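Local structure of D-mandelate dehydrogenase (Rhodotorula graminis, 2W2K) at residues H164-Q175 against L217-V228. The protein probably oxidises D-mandelate and related D-2-hydroxyacids reversibly to 2-oxoacids, using a nicotinamide dinucleotide as the hydride carrier. Sequence-based numbering, arbitrary orientation.
Sequences HVLGAVGLGAIQ and LARRSDCVSVSV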
loop_
_atom_site.group_PDB
_atom_site.type_symbol
_atom_site.label_atom_id
_atom_site.label_comp_id
_atom_site.label_asym_id
_atom_site.label_seq_id
_atom_site.Cartn_x
_atom_site.Cartn_y
_atom_site.Cartn_z
ATOM N N HIS B 164 -15.058 -6.500 -1.253
ATOM C CA HIS B 164 -14.575 -7.893 -1.326
ATOM C C HIS B 164 -14.267 -8.424 0.076
ATOM O O HIS B 164 -14.107 -7.643 1.021
ATOM C CB HIS B 164 -13.333 -8.024 -2.223
ATOM C CG HIS B 164 -13.594 -7.717 -3.674
ATOM N ND1 HIS B 164 -13.507 -6.442 -4.193
ATOM C CD2 HIS B 164 -13.905 -8.527 -4.716
ATOM C CE1 HIS B 164 -13.778 -6.475 -5.488
ATOM N NE2 HIS B 164 -14.036 -7.727 -5.826
ATOM N N VAL B 165 -14.149 -9.746 0.199
ATOM C CA VAL B 165 -13.954 -10.393 1.513
ATOM C C VAL B 165 -12.466 -10.633 1.823
ATOM O O VAL B 165 -11.746 -11.270 1.041
ATOM C CB VAL B 165 -14.717 -11.757 1.567
ATOM C CG1 VAL B 165 -14.393 -12.572 2.885
ATOM C CG2 VAL B 165 -16.233 -11.544 1.396
ATOM N N LEU B 166 -12.017 -10.112 2.957
ATOM C CA LEU B 166 -10.732 -10.499 3.566
ATOM C C LEU B 166 -10.950 -11.725 4.464
ATOM O O LEU B 166 -11.752 -11.675 5.414
ATOM C CB LEU B 166 -10.157 -9.346 4.400
ATOM C CG LEU B 166 -8.776 -9.532 5.031
ATOM C CD1 LEU B 166 -7.716 -9.632 3.892
ATOM C CD2 LEU B 166 -8.455 -8.395 6.029
ATOM N N GLY B 167 -10.247 -12.821 4.178
ATOM C CA GLY B 167 -10.297 -14.002 5.070
ATOM C C GLY B 167 -9.083 -14.087 5.990
ATOM O O GLY B 167 -7.951 -14.387 5.533
ATOM N N ALA B 168 -9.306 -13.829 7.280
ATOM C CA ALA B 168 -8.225 -13.822 8.267
ATOM C C ALA B 168 -7.996 -15.226 8.819
ATOM O O ALA B 168 -8.919 -15.838 9.376
ATOM C CB ALA B 168 -8.553 -12.875 9.398
ATOM N N VAL B 169 -6.768 -15.722 8.667
ATOM C CA VAL B 169 -6.322 -16.961 9.319
ATOM C C VAL B 169 -5.556 -16.501 10.566
ATOM O O VAL B 169 -4.403 -16.022 10.459
ATOM C CB VAL B 169 -5.410 -17.799 8.376
ATOM C CG1 VAL B 169 -4.771 -19.041 9.139
ATOM C CG2 VAL B 169 -6.210 -18.262 7.159
ATOM N N GLY B 170 -6.215 -16.610 11.728
ATOM C CA GLY B 170 -5.732 -15.995 12.975
ATOM C C GLY B 170 -6.343 -14.612 13.177
ATOM O O GLY B 170 -6.477 -13.868 12.211
ATOM N N LEU B 171 -6.745 -14.276 14.410
ATOM C CA LEU B 171 -7.268 -12.913 14.704
ATOM C C LEU B 171 -6.680 -12.352 16.020
ATOM O O LEU B 171 -7.393 -11.825 16.887
ATOM C CB LEU B 171 -8.817 -12.840 14.662
ATOM C CG LEU B 171 -9.486 -11.439 14.676
ATOM C CD1 LEU B 171 -8.970 -10.544 13.501
ATOM C CD2 LEU B 171 -11.032 -11.474 14.684
ATOM N N GLY B 172 -5.351 -12.464 16.127
ATOM C CA GLY B 172 -4.562 -11.899 17.217
ATOM C C GLY B 172 -4.264 -10.414 17.042
ATOM O O GLY B 172 -4.867 -9.751 16.177
ATOM N N ALA B 173 -3.321 -9.891 17.837
ATOM C CA ALA B 173 -3.121 -8.427 17.892
ATOM C C ALA B 173 -2.791 -7.774 16.531
ATOM O O ALA B 173 -3.389 -6.745 16.161
ATOM C CB ALA B 173 -2.080 -8.071 18.949
ATOM N N ILE B 174 -1.860 -8.379 15.783
ATOM C CA ILE B 174 -1.451 -7.816 14.478
ATOM C C ILE B 174 -2.627 -7.871 13.507
ATOM O O ILE B 174 -2.900 -6.877 12.826
ATOM C CB ILE B 174 -0.168 -8.511 13.887
ATOM C CG1 ILE B 174 1.082 -8.122 14.703
ATOM C CG2 ILE B 174 0.053 -8.143 12.408
ATOM C CD1 ILE B 174 2.313 -8.978 14.429
ATOM N N GLN B 175 -3.308 -9.026 13.428
ATOM C CA GLN B 175 -4.465 -9.167 12.503
ATOM C C GLN B 175 -5.646 -8.219 12.809
ATOM O O GLN B 175 -6.313 -7.729 11.878
ATOM C CB GLN B 175 -4.950 -10.631 12.435
ATOM C CG GLN B 175 -5.930 -10.928 11.247
ATOM C CD GLN B 175 -5.203 -11.391 9.960
ATOM O OE1 GLN B 175 -4.840 -10.566 9.103
ATOM N NE2 GLN B 175 -4.996 -12.707 9.826
ATOM N N LEU B 217 -13.132 -21.083 5.560
ATOM C CA LEU B 217 -12.472 -19.771 5.388
ATOM C C LEU B 217 -11.952 -19.590 3.966
ATOM O O LEU B 217 -12.255 -18.575 3.329
ATOM C CB LEU B 217 -11.345 -19.593 6.438
ATOM C CG LEU B 217 -10.640 -18.234 6.680
ATOM C CD1 LEU B 217 -9.637 -17.884 5.556
ATOM C CD2 LEU B 217 -11.622 -17.059 6.987
ATOM N N ALA B 218 -11.200 -20.568 3.453
ATOM C CA ALA B 218 -10.674 -20.526 2.065
ATOM C C ALA B 218 -11.767 -20.241 1.012
ATOM O O ALA B 218 -11.605 -19.372 0.143
ATOM C CB ALA B 218 -9.911 -21.840 1.741
ATOM N N ARG B 219 -12.893 -20.955 1.116
ATOM C CA ARG B 219 -13.983 -20.841 0.137
ATOM C C ARG B 219 -14.641 -19.453 0.119
ATOM O O ARG B 219 -15.121 -18.997 -0.941
ATOM C CB ARG B 219 -15.039 -21.930 0.411
ATOM C CG ARG B 219 -16.138 -22.015 -0.650
ATOM C CD ARG B 219 -17.145 -23.146 -0.365
ATOM N NE ARG B 219 -18.248 -23.060 -1.331
ATOM C CZ ARG B 219 -18.236 -23.557 -2.573
ATOM N NH1 ARG B 219 -17.187 -24.222 -3.055
ATOM N NH2 ARG B 219 -19.294 -23.380 -3.348
ATOM N N ARG B 220 -14.693 -18.799 1.273
ATOM C CA ARG B 220 -15.434 -17.511 1.420
ATOM C C ARG B 220 -14.617 -16.284 0.949
ATOM O O ARG B 220 -15.182 -15.193 0.746
ATOM C CB ARG B 220 -15.898 -17.296 2.877
ATOM C CG ARG B 220 -16.947 -18.328 3.438
ATOM C CD ARG B 220 -18.378 -18.124 2.889
ATOM N NE ARG B 220 -18.929 -16.834 3.311
ATOM C CZ ARG B 220 -19.448 -16.586 4.517
ATOM N NH1 ARG B 220 -19.548 -17.547 5.447
ATOM N NH2 ARG B 220 -19.889 -15.365 4.793
ATOM N N SER B 221 -13.308 -16.458 0.776
ATOM C CA SER B 221 -12.373 -15.303 0.660
ATOM C C SER B 221 -12.058 -14.824 -0.771
ATOM O O SER B 221 -11.945 -15.636 -1.690
ATOM C CB SER B 221 -11.047 -15.625 1.385
ATOM O OG SER B 221 -11.280 -16.018 2.737
ATOM N N ASP B 222 -11.893 -13.510 -0.933
ATOM C CA ASP B 222 -11.302 -12.928 -2.150
ATOM C C ASP B 222 -9.786 -12.719 -1.982
ATOM O O ASP B 222 -9.008 -12.896 -2.943
ATOM C CB ASP B 222 -12.010 -11.613 -2.526
ATOM C CG ASP B 222 -13.493 -11.831 -2.902
ATOM O OD1 ASP B 222 -13.754 -12.539 -3.905
ATOM O OD2 ASP B 222 -14.375 -11.291 -2.198
ATOM N N CYS B 223 -9.370 -12.362 -0.762
ATOM C CA CYS B 223 -7.940 -12.364 -0.388
ATOM C C CYS B 223 -7.781 -12.967 1.022
ATOM O O CYS B 223 -8.445 -12.519 1.970
ATOM C CB CYS B 223 -7.381 -10.927 -0.405
ATOM S SG CYS B 223 -5.548 -10.782 -0.137
ATOM N N VAL B 224 -6.894 -13.954 1.160
ATOM C CA VAL B 224 -6.554 -14.539 2.485
ATOM C C VAL B 224 -5.352 -13.799 3.132
ATOM O O VAL B 224 -4.369 -13.505 2.433
ATOM C CB VAL B 224 -6.277 -16.071 2.365
ATOM C CG1 VAL B 224 -5.683 -16.664 3.667
ATOM C CG2 VAL B 224 -7.566 -16.841 1.982
ATOM N N SER B 225 -5.437 -13.497 4.442
ATOM C CA SER B 225 -4.296 -12.914 5.195
ATOM C C SER B 225 -3.827 -13.887 6.277
ATOM O O SER B 225 -4.588 -14.189 7.223
ATOM C CB SER B 225 -4.653 -11.557 5.838
ATOM O OG SER B 225 -3.603 -11.055 6.677
ATOM N N VAL B 226 -2.590 -14.378 6.133
ATOM C CA VAL B 226 -1.983 -15.332 7.118
ATOM C C VAL B 226 -1.247 -14.578 8.245
ATOM O O VAL B 226 -0.241 -13.906 7.994
ATOM C CB VAL B 226 -1.026 -16.375 6.412
ATOM C CG1 VAL B 226 -0.457 -17.416 7.426
ATOM C CG2 VAL B 226 -1.751 -17.104 5.229
ATOM N N SER B 227 -1.723 -14.728 9.491
ATOM C CA SER B 227 -1.084 -14.116 10.685
ATOM C C SER B 227 -1.338 -14.983 11.938
ATOM O O SER B 227 -2.290 -14.734 12.697
ATOM C CB SER B 227 -1.593 -12.673 10.903
ATOM O OG SER B 227 -0.856 -12.007 11.940
ATOM N N VAL B 228 -0.475 -15.987 12.141
ATOM C CA VAL B 228 -0.560 -16.934 13.266
ATOM C C VAL B 228 0.862 -17.210 13.783
ATOM O O VAL B 228 1.842 -17.049 13.032
ATOM C CB VAL B 228 -1.196 -18.318 12.860
ATOM C CG1 VAL B 228 -2.699 -18.205 12.605
ATOM C CG2 VAL B 228 -0.475 -18.945 11.656
HETATM O O HOH W 1 -3.137 -14.554 15.234
HETATM O O HOH W 2 -2.152 -11.606 14.539
#
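Strands 165-169 and 223-226 run parallel, 4.7 Å apart at a 26° angle between their axes, and form the central pair of a Rossmann fold, where the chain crosses over from one half of the sheet to the other. Their backbone bonds alternate from Cys223 N to Val165 O through to Ser227 N to Val169 O. At the start of the pair, the carboxylate of Asp222 takes the place of a strand carbonyl: OD2 receives Val165 N at 2.9 Å through its anti lone pair, in a nearly straight bond. Gly167 suits its place because Ser221 OG lies 3.2 Å from its CA, where a side chain would collide. On the same face, Val169 CG2 meets Leu217 CD1 at 3.8 Å, joining the sheet to helix 214-220, and also touches Val224 CG1 of the neighbouring strand. Gly170 begins the glycine-rich turn leading to Ala173 and Ile174, which bind NAD(+); its positive phi (93°) is readily adopted by glycine. Gln175, bent at chi2 (91°), reaches back from the following helix. Its NE2 donates to Gly170 O and to Ser225 O, the latter approached from above the carbonyl plane, while OE1 accepts Ser225 OG at 2.8 Å on an in-plane lone pair.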